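Lovastatin nonaketide synthase, polyketide synthase component (Aspergillus terreus, PDB 7CPX) catalyses, together with LovC, the iterative assembly of dihydromonacolin L from nine malonyl-CoA units, using NADPH and S-adenosyl-L-methionine, on the pathway to the cholesterol-lowering compound lovastatin. Local coordinates at residues H1736-G1742 and S2308-Y2313; P1808-R1812 and P2422-L2427; I2295-N2301 and F2356-S2360; A2328-G2334 and L2399-G2404. The protein carries 2 engineered substitutions. All coordinates share one frame; numbering follows the deposited sequence.

Contact 1. Residues H1736-G1742 and S2308-Y2313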
loop_
_atom_site.group_PDB
_atom_site.type_symbol
_atom_site.label_atom_id
_atom_site.label_comp_id
_atom_site.label_asym_id
_atom_site.label_seq_id
_atom_site.Cartn_x
_atom_site.Cartn_y
_atom_site.Cartn_z
ATOM N N HIS A 1736 32.312 66.928 -25.017
ATOM C CA HIS A 1736 33.480 66.574 -25.821
ATOM C C HIS A 1736 34.688 66.313 -24.930
ATOM O O HIS A 1736 35.458 65.370 -25.159
ATOM C CB HIS A 1736 33.783 67.687 -26.823
ATOM C CG HIS A 1736 32.595 68.118 -27.625
ATOM N ND1 HIS A 1736 31.575 68.877 -27.094
ATOM C CD2 HIS A 1736 32.264 67.897 -28.919
ATOM C CE1 HIS A 1736 30.666 69.105 -28.025
ATOM N NE2 HIS A 1736 31.061 68.521 -29.142
ATOM N N GLN A 1737 34.871 67.148 -23.906
ATOM C CA GLN A 1737 35.920 66.895 -22.931
ATOM C C GLN A 1737 35.718 65.548 -22.253
ATOM O O GLN A 1737 36.691 64.855 -21.946
ATOM C CB GLN A 1737 35.948 68.018 -21.896
ATOM C CG GLN A 1737 36.149 69.403 -22.484
ATOM C CD GLN A 1737 36.103 70.498 -21.438
ATOM O OE1 GLN A 1737 36.050 70.227 -20.239
ATOM N NE2 GLN A 1737 36.114 71.747 -21.889
ATOM N N ALA A 1738 34.465 65.150 -22.032
ATOM C CA ALA A 1738 34.206 63.845 -21.433
ATOM C C ALA A 1738 34.499 62.712 -22.404
ATOM O O ALA A 1738 34.913 61.628 -21.984
ATOM C CB ALA A 1738 32.762 63.764 -20.953
ATOM N N SER A 1739 34.278 62.932 -23.700
ATOM C CA SER A 1739 34.687 61.940 -24.689
ATOM C C SER A 1739 36.193 61.759 -24.658
ATOM O O SER A 1739 36.702 60.633 -24.744
ATOM C CB SER A 1739 34.237 62.366 -26.083
ATOM O OG SER A 1739 32.984 63.013 -26.033
ATOM N N THR A 1740 36.925 62.866 -24.537
ATOM C CA THR A 1740 38.368 62.770 -24.356
ATOM C C THR A 1740 38.698 62.006 -23.081
ATOM O O THR A 1740 39.607 61.170 -23.064
ATOM C CB THR A 1740 38.993 64.162 -24.317
ATOM O OG1 THR A 1740 38.520 64.933 -25.428
ATOM C CG2 THR A 1740 40.509 64.060 -24.386
ATOM N N ILE A 1741 37.966 62.282 -22.002
ATOM C CA ILE A 1741 38.206 61.587 -20.742
ATOM C C ILE A 1741 38.028 60.086 -20.925
ATOM O O ILE A 1741 38.811 59.289 -20.404
ATOM C CB ILE A 1741 37.279 62.136 -19.643
ATOM C CG1 ILE A 1741 37.733 63.536 -19.226
ATOM C CG2 ILE A 1741 37.266 61.197 -18.448
ATOM C CD1 ILE A 1741 36.756 64.255 -18.322
ATOM N N GLY A 1742 36.989 59.680 -21.655
ATOM C CA GLY A 1742 36.769 58.261 -21.892
ATOM C C GLY A 1742 37.848 57.635 -22.756
ATOM O O GLY A 1742 38.300 56.514 -22.494
ATOM N N SER A 2308 34.655 53.668 -25.640
ATOM C CA SER A 2308 34.597 54.290 -24.323
ATOM C C SER A 2308 34.405 55.795 -24.435
ATOM O O SER A 2308 33.669 56.391 -23.643
ATOM C CB SER A 2308 35.868 53.979 -23.536
ATOM O OG SER A 2308 36.991 54.604 -24.129
ATOM N N ALA A 2309 35.069 56.432 -25.401
ATOM C CA ALA A 2309 34.895 57.866 -25.590
ATOM C C ALA A 2309 33.473 58.191 -26.017
ATOM O O ALA A 2309 32.885 59.172 -25.544
ATOM C CB ALA A 2309 35.889 58.384 -26.627
ATOM N N ALA A 2310 32.901 57.382 -26.910
ATOM C CA ALA A 2310 31.513 57.612 -27.299
ATOM C C ALA A 2310 30.593 57.491 -26.089
ATOM O O ALA A 2310 29.724 58.345 -25.854
ATOM C CB ALA A 2310 31.102 56.620 -28.385
ATOM N N ASN A 2311 30.786 56.437 -25.293
ATOM C CA ASN A 2311 29.936 56.238 -24.132
ATOM C C ASN A 2311 30.121 57.347 -23.098
ATOM O O ASN A 2311 29.166 57.715 -22.408
ATOM C CB ASN A 2311 30.208 54.872 -23.496
ATOM C CG ASN A 2311 29.759 53.719 -24.379
ATOM O OD1 ASN A 2311 28.708 53.782 -25.001
ATOM N ND2 ASN A 2311 30.555 52.663 -24.425
ATOM N N CYS A 2312 31.332 57.885 -22.972
ATOM C CA CYS A 2312 31.559 58.982 -22.043
ATOM C C CYS A 2312 30.940 60.279 -22.545
ATOM O O CYS A 2312 30.489 61.098 -21.738
ATOM C CB CYS A 2312 33.053 59.153 -21.783
ATOM S SG CYS A 2312 33.750 57.851 -20.740
ATOM N N TYR A 2313 30.890 60.482 -23.861
ATOM C CA TYR A 2313 30.092 61.581 -24.390
ATOM C C TYR A 2313 28.634 61.398 -24.001
ATOM O O TYR A 2313 27.952 62.361 -23.629
ATOM C CB TYR A 2313 30.218 61.681 -25.906
ATOM C CG TYR A 2313 29.582 62.932 -26.480
ATOM C CD1 TYR A 2313 28.206 63.034 -26.616
ATOM C CD2 TYR A 2313 30.356 64.012 -26.879
ATOM C CE1 TYR A 2313 27.620 64.172 -27.131
ATOM C CE2 TYR A 2313 29.778 65.153 -27.398
ATOM C CZ TYR A 2313 28.410 65.228 -27.522
ATOM O OH TYR A 2313 27.826 66.362 -28.039
#

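Contact 2. Residues P1808-R1812 and P2422-L2427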
loop_
_atom_site.group_PDB
_atom_site.type_symbol
_atom_site.label_atom_id
_atom_site.label_comp_id
_atom_site.label_asym_id
_atom_site.label_seq_id
_atom_site.Cartn_x
_atom_site.Cartn_y
_atom_site.Cartn_z
ATOM N N PRO A 1808 36.212 59.599 -7.932
ATOM C CA PRO A 1808 35.117 58.629 -7.944
ATOM C C PRO A 1808 35.601 57.217 -7.669
ATOM O O PRO A 1808 36.687 56.807 -8.083
ATOM C CB PRO A 1808 34.588 58.748 -9.376
ATOM C CG PRO A 1808 35.829 58.993 -10.176
ATOM C CD PRO A 1808 36.792 59.755 -9.278
ATOM N N ARG A 1809 34.766 56.466 -6.961
ATOM C CA ARG A 1809 35.028 55.060 -6.704
ATOM C C ARG A 1809 33.735 54.281 -6.867
ATOM O O ARG A 1809 32.670 54.730 -6.437
ATOM C CB ARG A 1809 35.612 54.852 -5.303
ATOM C CG ARG A 1809 36.875 55.657 -5.057
ATOM C CD ARG A 1809 37.993 54.795 -4.529
ATOM N NE ARG A 1809 39.187 55.582 -4.242
ATOM C CZ ARG A 1809 40.019 56.040 -5.166
ATOM N NH1 ARG A 1809 39.815 55.815 -6.454
ATOM N NH2 ARG A 1809 41.077 56.752 -4.791
ATOM N N LEU A 1810 33.830 53.114 -7.492
ATOM C CA LEU A 1810 32.652 52.311 -7.782
ATOM C C LEU A 1810 32.278 51.503 -6.550
ATOM O O LEU A 1810 33.028 50.613 -6.133
ATOM C CB LEU A 1810 32.918 51.396 -8.972
ATOM C CG LEU A 1810 33.617 52.082 -10.147
ATOM C CD1 LEU A 1810 33.770 51.131 -11.311
ATOM C CD2 LEU A 1810 32.853 53.322 -10.564
ATOM N N LYS A 1811 31.124 51.811 -5.964
ATOM C CA LYS A 1811 30.649 51.128 -4.771
ATOM C C LYS A 1811 29.272 50.542 -5.035
ATOM O O LYS A 1811 28.382 51.229 -5.545
ATOM C CB LYS A 1811 30.603 52.079 -3.573
ATOM C CG LYS A 1811 31.957 52.687 -3.247
ATOM C CD LYS A 1811 32.262 52.677 -1.757
ATOM C CE LYS A 1811 31.562 53.807 -1.024
ATOM N NZ LYS A 1811 32.136 54.006 0.336
ATOM N N ARG A 1812 29.102 49.272 -4.680
ATOM C CA ARG A 1812 27.848 48.580 -4.937
ATOM C C ARG A 1812 26.686 49.385 -4.376
ATOM O O ARG A 1812 26.582 49.576 -3.160
ATOM C CB ARG A 1812 27.875 47.186 -4.313
ATOM C CG ARG A 1812 29.045 46.315 -4.742
ATOM C CD ARG A 1812 29.023 46.033 -6.230
ATOM N NE ARG A 1812 30.039 45.062 -6.612
ATOM C CZ ARG A 1812 30.314 44.718 -7.862
ATOM N NH1 ARG A 1812 29.660 45.244 -8.883
ATOM N NH2 ARG A 1812 31.268 43.820 -8.094
ATOM N N PRO A 2422 42.219 52.276 -8.790
ATOM C CA PRO A 2422 41.517 52.454 -7.510
ATOM C C PRO A 2422 40.039 52.746 -7.664
ATOM O O PRO A 2422 39.297 52.635 -6.682
ATOM C CB PRO A 2422 42.251 53.637 -6.873
ATOM C CG PRO A 2422 42.741 54.422 -8.040
ATOM C CD PRO A 2422 43.140 53.392 -9.061
ATOM N N ARG A 2423 39.590 53.124 -8.863
ATOM C CA ARG A 2423 38.183 53.445 -9.067
ATOM C C ARG A 2423 37.284 52.290 -8.643
ATOM O O ARG A 2423 36.155 52.502 -8.189
ATOM C CB ARG A 2423 37.951 53.793 -10.537
ATOM C CG ARG A 2423 36.650 54.513 -10.826
ATOM C CD ARG A 2423 36.394 54.582 -12.323
ATOM N NE ARG A 2423 35.593 55.743 -12.694
ATOM C CZ ARG A 2423 36.091 56.944 -12.952
ATOM N NH1 ARG A 2423 37.390 57.185 -12.876
ATOM N NH2 ARG A 2423 35.266 57.929 -13.295
ATOM N N ILE A 2424 37.778 51.061 -8.770
ATOM C CA ILE A 2424 36.992 49.858 -8.522
ATOM C C ILE A 2424 37.329 49.290 -7.151
ATOM O O ILE A 2424 37.043 48.122 -6.866
ATOM C CB ILE A 2424 37.260 48.809 -9.611
ATOM C CG1 ILE A 2424 38.654 48.213 -9.394
ATOM C CG2 ILE A 2424 37.146 49.441 -10.984
ATOM C CD1 ILE A 2424 39.244 47.557 -10.598
ATOM N N GLY A 2425 37.940 50.108 -6.296
ATOM C CA GLY A 2425 38.533 49.577 -5.080
ATOM C C GLY A 2425 37.539 48.828 -4.214
ATOM O O GLY A 2425 37.846 47.764 -3.671
ATOM N N ASN A 2426 36.329 49.370 -4.077
ATOM C CA ASN A 2426 35.341 48.766 -3.193
ATOM C C ASN A 2426 34.790 47.452 -3.729
ATOM O O ASN A 2426 34.076 46.758 -2.996
ATOM C CB ASN A 2426 34.188 49.740 -2.951
ATOM C CG ASN A 2426 33.748 49.768 -1.502
ATOM O OD1 ASN A 2426 34.199 50.604 -0.721
ATOM N ND2 ASN A 2426 32.865 48.847 -1.135
ATOM N N LEU A 2427 35.097 47.093 -4.974
ATOM C CA LEU A 2427 34.526 45.920 -5.619
ATOM C C LEU A 2427 35.461 44.715 -5.590
ATOM O O LEU A 2427 35.298 43.798 -6.403
ATOM C CB LEU A 2427 34.155 46.251 -7.066
ATOM C CG LEU A 2427 33.464 47.598 -7.281
ATOM C CD1 LEU A 2427 33.076 47.770 -8.738
ATOM C CD2 LEU A 2427 32.247 47.734 -6.384
#

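Contact 3. Residues I2295-N2301 and F2356-S2360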
loop_
_atom_site.group_PDB
_atom_site.type_symbol
_atom_site.label_atom_id
_atom_site.label_comp_id
_atom_site.label_asym_id
_atom_site.label_seq_id
_atom_site.Cartn_x
_atom_site.Cartn_y
_atom_site.Cartn_z
ATOM N N ILE A 2295 30.311 49.423 -19.720
ATOM C CA ILE A 2295 31.114 49.508 -18.509
ATOM C C ILE A 2295 32.542 49.910 -18.833
ATOM O O ILE A 2295 33.258 50.413 -17.961
ATOM C CB ILE A 2295 31.075 48.169 -17.745
ATOM C CG1 ILE A 2295 31.658 48.339 -16.342
ATOM C CG2 ILE A 2295 31.843 47.102 -18.503
ATOM C CD1 ILE A 2295 30.966 49.401 -15.519
ATOM N N VAL A 2296 32.979 49.699 -20.076
ATOM C CA VAL A 2296 34.274 50.203 -20.504
ATOM C C VAL A 2296 34.314 51.719 -20.415
ATOM O O VAL A 2296 35.391 52.305 -20.269
ATOM C CB VAL A 2296 34.589 49.728 -21.937
ATOM C CG1 VAL A 2296 34.403 48.225 -22.047
ATOM C CG2 VAL A 2296 33.709 50.450 -22.937
ATOM N N ALA A 2297 33.155 52.375 -20.504
ATOM C CA ALA A 2297 33.115 53.820 -20.318
ATOM C C ALA A 2297 33.538 54.208 -18.910
ATOM O O ALA A 2297 34.026 55.323 -18.694
ATOM C CB ALA A 2297 31.711 54.346 -20.607
ATOM N N VAL A 2298 33.356 53.309 -17.945
ATOM C CA VAL A 2298 33.699 53.607 -16.560
ATOM C C VAL A 2298 35.109 53.146 -16.211
ATOM O O VAL A 2298 35.722 53.686 -15.284
ATOM C CB VAL A 2298 32.671 52.966 -15.615
ATOM C CG1 VAL A 2298 33.031 53.241 -14.162
ATOM C CG2 VAL A 2298 31.278 53.472 -15.931
ATOM N N MET A 2299 35.640 52.159 -16.931
ATOM C CA MET A 2299 36.955 51.611 -16.638
ATOM C C MET A 2299 37.867 51.529 -17.850
ATOM O O MET A 2299 39.072 51.313 -17.674
ATOM C CB MET A 2299 36.823 50.204 -16.036
ATOM C CG MET A 2299 35.834 50.115 -14.891
ATOM S SD MET A 2299 35.789 48.479 -14.137
ATOM C CE MET A 2299 35.434 47.444 -15.555
ATOM N N GLY A 2300 37.346 51.690 -19.060
ATOM C CA GLY A 2300 38.131 51.503 -20.258
ATOM C C GLY A 2300 38.238 50.039 -20.638
ATOM O O GLY A 2300 37.820 49.134 -19.915
ATOM N N ASN A 2301 38.816 49.809 -21.809
ATOM C CA ASN A 2301 39.026 48.454 -22.299
ATOM C C ASN A 2301 39.998 48.494 -23.470
ATOM O O ASN A 2301 39.839 49.327 -24.372
ATOM C CB ASN A 2301 37.700 47.822 -22.721
ATOM C CG ASN A 2301 37.825 46.340 -23.008
ATOM O OD1 ASN A 2301 38.577 45.628 -22.344
ATOM N ND2 ASN A 2301 37.088 45.868 -24.005
ATOM N N PHE A 2356 35.820 37.784 -15.320
ATOM C CA PHE A 2356 36.363 38.473 -14.155
ATOM C C PHE A 2356 36.557 39.963 -14.404
ATOM O O PHE A 2356 36.609 40.741 -13.445
ATOM C CB PHE A 2356 37.694 37.834 -13.748
ATOM C CG PHE A 2356 38.593 37.518 -14.909
ATOM C CD1 PHE A 2356 39.387 38.497 -15.475
ATOM C CD2 PHE A 2356 38.636 36.239 -15.438
ATOM C CE1 PHE A 2356 40.208 38.210 -16.546
ATOM C CE2 PHE A 2356 39.455 35.944 -16.508
ATOM C CZ PHE A 2356 40.242 36.931 -17.064
ATOM N N MET A 2357 36.663 40.379 -15.666
ATOM C CA MET A 2357 36.759 41.793 -16.007
ATOM C C MET A 2357 35.381 42.424 -16.181
ATOM O O MET A 2357 35.121 43.509 -15.655
ATOM C CB MET A 2357 37.580 41.969 -17.287
ATOM C CG MET A 2357 39.069 41.741 -17.107
ATOM S SD MET A 2357 39.955 41.646 -18.674
ATOM C CE MET A 2357 39.489 43.204 -19.421
ATOM N N PHE A 2358 34.491 41.756 -16.914
ATOM C CA PHE A 2358 33.161 42.277 -17.211
ATOM C C PHE A 2358 32.129 41.231 -16.813
ATOM O O PHE A 2358 32.110 40.128 -17.370
ATOM C CB PHE A 2358 33.031 42.637 -18.690
ATOM C CG PHE A 2358 34.039 43.648 -19.156
ATOM C CD1 PHE A 2358 34.371 44.733 -18.364
ATOM C CD2 PHE A 2358 34.662 43.506 -20.382
ATOM C CE1 PHE A 2358 35.299 45.661 -18.789
ATOM C CE2 PHE A 2358 35.593 44.430 -20.814
ATOM C CZ PHE A 2358 35.913 45.509 -20.015
ATOM N N ASP A 2359 31.277 41.578 -15.855
ATOM C CA ASP A 2359 30.238 40.673 -15.399
ATOM C C ASP A 2359 29.114 40.588 -16.426
ATOM O O ASP A 2359 28.906 41.490 -17.244
ATOM C CB ASP A 2359 29.681 41.134 -14.053
ATOM C CG ASP A 2359 28.812 40.086 -13.389
ATOM O OD1 ASP A 2359 28.581 39.023 -14.005
ATOM O OD2 ASP A 2359 28.363 40.322 -12.248
ATOM N N SER A 2360 28.381 39.481 -16.373
ATOM C CA SER A 2360 27.277 39.255 -17.296
ATOM C C SER A 2360 26.038 40.005 -16.829
ATOM O O SER A 2360 25.674 39.952 -15.650
ATOM C CB SER A 2360 26.976 37.763 -17.409
ATOM O OG SER A 2360 26.634 37.216 -16.148
#

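Contact 4. Residues A2328-G2334 and L2399-G2404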
loop_
_atom_site.group_PDB
_atom_site.type_symbol
_atom_site.label_atom_id
_atom_site.label_comp_id
_atom_site.label_asym_id
_atom_site.label_seq_id
_atom_site.Cartn_x
_atom_site.Cartn_y
_atom_site.Cartn_z
ATOM N N ALA A 2328 17.398 62.526 -17.692
ATOM C CA ALA A 2328 18.441 61.818 -18.420
ATOM C C ALA A 2328 19.178 60.917 -17.444
ATOM O O ALA A 2328 19.099 61.095 -16.226
ATOM C CB ALA A 2328 19.413 62.786 -19.097
ATOM N N SER A 2329 19.901 59.950 -18.000
ATOM C CA SER A 2329 20.686 59.010 -17.212
ATOM C C SER A 2329 21.456 58.126 -18.182
ATOM O O SER A 2329 21.178 58.101 -19.385
ATOM C CB SER A 2329 19.810 58.166 -16.288
ATOM O OG SER A 2329 18.828 57.464 -17.029
ATOM N N THR A 2330 22.432 57.403 -17.644
ATOM C CA THR A 2330 23.210 56.445 -18.410
ATOM C C THR A 2330 23.329 55.149 -17.627
ATOM O O THR A 2330 23.319 55.145 -16.393
ATOM C CB THR A 2330 24.610 56.972 -18.736
ATOM O OG1 THR A 2330 25.250 57.415 -17.533
ATOM C CG2 THR A 2330 24.528 58.118 -19.719
ATOM N N ILE A 2331 23.442 54.049 -18.362
ATOM C CA ILE A 2331 23.631 52.724 -17.791
ATOM C C ILE A 2331 24.926 52.177 -18.366
ATOM O O ILE A 2331 25.027 51.947 -19.578
ATOM C CB ILE A 2331 22.448 51.794 -18.088
ATOM C CG1 ILE A 2331 22.120 51.785 -19.585
ATOM C CG2 ILE A 2331 21.238 52.240 -17.311
ATOM C CD1 ILE A 2331 20.906 50.958 -19.938
ATOM N N ASP A 2332 25.926 51.981 -17.509
ATOM C CA ASP A 2332 27.216 51.452 -17.944
ATOM C C ASP A 2332 27.117 49.932 -17.916
ATOM O O ASP A 2332 27.472 49.262 -16.944
ATOM C CB ASP A 2332 28.337 51.977 -17.061
ATOM C CG ASP A 2332 28.235 53.470 -16.824
ATOM O OD1 ASP A 2332 27.437 53.883 -15.956
ATOM O OD2 ASP A 2332 28.943 54.233 -17.513
ATOM N N ILE A 2333 26.613 49.388 -19.011
ATOM C CA ILE A 2333 26.279 47.973 -19.087
ATOM C C ILE A 2333 27.547 47.152 -19.264
ATOM O O ILE A 2333 28.504 47.569 -19.926
ATOM C CB ILE A 2333 25.289 47.716 -20.239
ATOM C CG1 ILE A 2333 24.057 48.612 -20.108
ATOM C CG2 ILE A 2333 24.864 46.262 -20.242
ATOM C CD1 ILE A 2333 23.347 48.840 -21.416
ATOM N N GLY A 2334 27.552 45.967 -18.662
ATOM C CA GLY A 2334 28.613 45.010 -18.888
ATOM C C GLY A 2334 28.365 44.213 -20.150
ATOM O O GLY A 2334 27.853 44.748 -21.137
ATOM N N LEU A 2399 22.803 59.289 -11.463
ATOM C CA LEU A 2399 22.420 59.246 -12.869
ATOM C C LEU A 2399 23.110 58.100 -13.594
ATOM O O LEU A 2399 22.468 57.353 -14.341
ATOM C CB LEU A 2399 22.755 60.573 -13.547
ATOM C CG LEU A 2399 22.218 61.836 -12.877
ATOM C CD1 LEU A 2399 22.491 63.040 -13.757
ATOM C CD2 LEU A 2399 20.734 61.707 -12.585
ATOM N N GLU A 2400 24.414 57.942 -13.384
ATOM C CA GLU A 2400 25.190 56.904 -14.057
ATOM C C GLU A 2400 25.098 55.632 -13.229
ATOM O O GLU A 2400 25.709 55.522 -12.164
ATOM C CB GLU A 2400 26.638 57.338 -14.242
ATOM C CG GLU A 2400 26.807 58.658 -14.969
ATOM C CD GLU A 2400 28.237 58.895 -15.414
ATOM O OE1 GLU A 2400 29.052 57.953 -15.326
ATOM O OE2 GLU A 2400 28.548 60.021 -15.852
ATOM N N LEU A 2401 24.332 54.664 -13.720
ATOM C CA LEU A 2401 24.221 53.363 -13.070
ATOM C C LEU A 2401 25.354 52.489 -13.583
ATOM O O LEU A 2401 25.273 51.917 -14.673
ATOM C CB LEU A 2401 22.861 52.734 -13.345
ATOM C CG LEU A 2401 21.676 53.357 -12.607
ATOM C CD1 LEU A 2401 21.413 54.775 -13.084
ATOM C CD2 LEU A 2401 20.438 52.504 -12.780
ATOM N N THR A 2402 26.433 52.416 -12.810
ATOM C CA THR A 2402 27.548 51.551 -13.166
ATOM C C THR A 2402 27.140 50.096 -12.989
ATOM O O THR A 2402 26.575 49.720 -11.958
ATOM C CB THR A 2402 28.765 51.875 -12.303
ATOM O OG1 THR A 2402 29.108 53.257 -12.460
ATOM C CG2 THR A 2402 29.953 51.016 -12.701
ATOM N N THR A 2403 27.428 49.277 -13.995
ATOM C CA THR A 2403 26.964 47.900 -13.999
ATOM C C THR A 2403 27.948 47.036 -14.771
ATOM O O THR A 2403 28.717 47.526 -15.602
ATOM C CB THR A 2403 25.561 47.795 -14.610
ATOM O OG1 THR A 2403 24.697 48.761 -13.997
ATOM C CG2 THR A 2403 24.987 46.413 -14.396
ATOM N N GLY A 2404 27.919 45.738 -14.482
ATOM C CA GLY A 2404 28.710 44.778 -15.218
ATOM C C GLY A 2404 30.092 44.515 -14.669
ATOM O O GLY A 2404 30.882 43.833 -15.335
#

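Contact 1. Residues H1736-G1742 and S2308-Y2313
Gly1742 and Ala2309, their CA atoms 4.2 Å apart, mark the place where two helices running in roughly opposite directions, at 144°, press together with axes only 6.8 Å apart. It is close helix-helix packing built on small residues: Gly1742 has no side chain to hold the backbones apart, and Ala2309 offers only a methyl group, set against the carbonyl oxygen of Ser1739. The pair joins two units. Helix 2305-2323 belongs to the ketoreductase domain, while helix 1735-1750 packs on a largely parallel sheet that probably forms the Rossmann-like structural subdomain known from related synthases. Cys2312 lays its small thiol beside the glycine backbone, SG 3.3 Å from Gly1742 CA. Toward the start of segment 1736-1742 the contact passes to two aromatic residues. Tyr2313, its CG opposite the backbone N (chi1 -171°), lies alongside His1736 and points the same way, forming a T-shaped stack, its edge directed at the imidazole face with the planes at 87°. CE2 sits over the imidazole centre, and the tyrosine also packs on helix 2256-2276. Ser1739, bonded back to Pro1735 O, sets OG in the plane of the tyrosine ring at its edge. At the other end, Ser1746 OG and Ala2305 O compete as hydrogen-bond partners of Ser2308 OG, which lies 2.8 Å from Gly1742 O.

Contact 2. Residues P1808-R1812 and P2422-L2427
Leu1810 lies at the tight centre of this contact, its N-H bonded to Arg2423 O at 2.5 Å and meeting the oxygen almost along the C=O axis. Around that bond the side chain is packed: CD1 meets Ile2424 CG2 at 3.8 Å, and CB meets Leu2427 CD1 at 3.6 Å. Aliphatic chains suit this spot, since they fill it without bringing a polar group that would need a partner. Arg2423 runs extended across the leucine, its chain leaving on the side away from its own N (chi1 -164°), and Pro1808 CG rests over one face of its guanidinium, 3.2 Å above the plane. That charge is answered by a salt bridge to Glu1797 and a cation-pi contact with Trp1276. The arrangement docks a 3-10 turn near the end of the ketoreductase domain against strand 1804-1811 of a neighbouring mixed sheet, probably that of the structural subdomain. On the neighbouring flank, Arg1809 spreads its guanidinium over Pro2422 CB and bonds to the carbonyls of His1435 and Arg1436. The looser side is partly exposed. There Lys1811 passes Asn2426, CG to CB at 3.7 Å, before its amine bonds to Gln1461 O. Arg1812, anchored on Ile2405 O, lays a guanidinium face over Leu2427 CD2.

Contact 3. Residues I2295-N2301 and F2356-S2360
Phe2358 is the bump of this contact, and the hollow it fills is moulded by Ile2295, Val2296, Met2299 and Asn2301. With CG anti to the carbonyl carbon (chi1 -58°), the ring is placed against the short helix 2296-2299, which follows strand 2288-2294 of the Rossmann-type ketoreductase sheet. Ile2295 CG2 comes obliquely against CD1 at 3.5 Å, and Val2296 CG1 meets CZ at 3.7 Å. From the rim, in the ring plane, Met2299 brings its terminal CE to 3.7 Å from CE1; its flexible chain, bent at the last torsion, lets the methyl come to the ring edge. Over one ring face lies CB of the adjacent Met2357. Asn2301 closes the hollow beside CZ and CE2, its amide turned 80° from the ring plane and OD1 3.5 Å from CZ. The backbone can bend into this place because Gly2300 takes a positive phi at the end of the helix, an angle that glycine accepts readily. Arg1749 of helix 1735-1750 packs on the same phenylalanine. No hydrogen bond crosses the contact, and Asn2301 ND2 bonds to Gln2304 instead. Cohesion here therefore rests on buried apolar surface and shape, which hold a loop beside Ile2295, a residue of the NADP pocket.

Contact 4. Residues A2328-G2334 and L2399-G2404
Leu2401 holds the centre of the pairing through both its backbone polar atoms: its N-H goes to Thr2330 O and its carbonyl receives the N-H of Asp2332, each at 2.9 Å. Weaker bonds flank these two, Thr2330 N to Leu2399 O and Thr2403 N to Asp2332 O. Each bonding residue links to two partner residues, as Leu2401 does to Thr2330 and Asp2332: the pattern of parallel strands, here within 14° of each other. They are the last pair of the seven-stranded parallel sheet of the ketoreductase, a Rossmann fold of the short-chain dehydrogenase type, with helix 2363-2385 making the beta-alpha-beta crossover between them. Ile2331 and Leu2401 turn their aliphatic chains to the face that this helix covers, meeting at 4.3 Å between CG2 and CB. The other face carries Asp2332, Thr2402 and, under helix 2305-2323, Thr2330 and Glu2400, which lie side by side, OG1 3.2 Å from CG. The buried carboxylates of Asp2332 and Glu2400 come to 4.3 Å between OD2 and OE1, which could favour protonation of one, though the amides of Gln2315 and Gln2319 lie close by. Beyond the strands two glycines let the chains converge, Gly2334 CA standing 3.7 Å from Gly2404 CA.

In the fold
Contact 3 touches all three others, its centre 15 Å from that of contact 1, 12 Å from contact 2 and 11 Å from contact 4. Its short helix touches contact 1 through Ala2297, against Cys2312 and Asn2311, and contact 2 through Val2298 and Met2299, against Leu1810, Arg2423 and Ile2424. Contacts 1 and 2 do not touch, their nearest atoms being about 6 Å apart, yet both fasten the ketoreductase to the preceding part of the chain. Contacts 3 and 4 are internal to that domain and probably share backbone hydrogen bonds, Ile2295 to Ile2333 and Asp2359 to Gly2404. Together they supply Ile2295, Ile2333 and Gly2334 to the pocket in which NADP is bound.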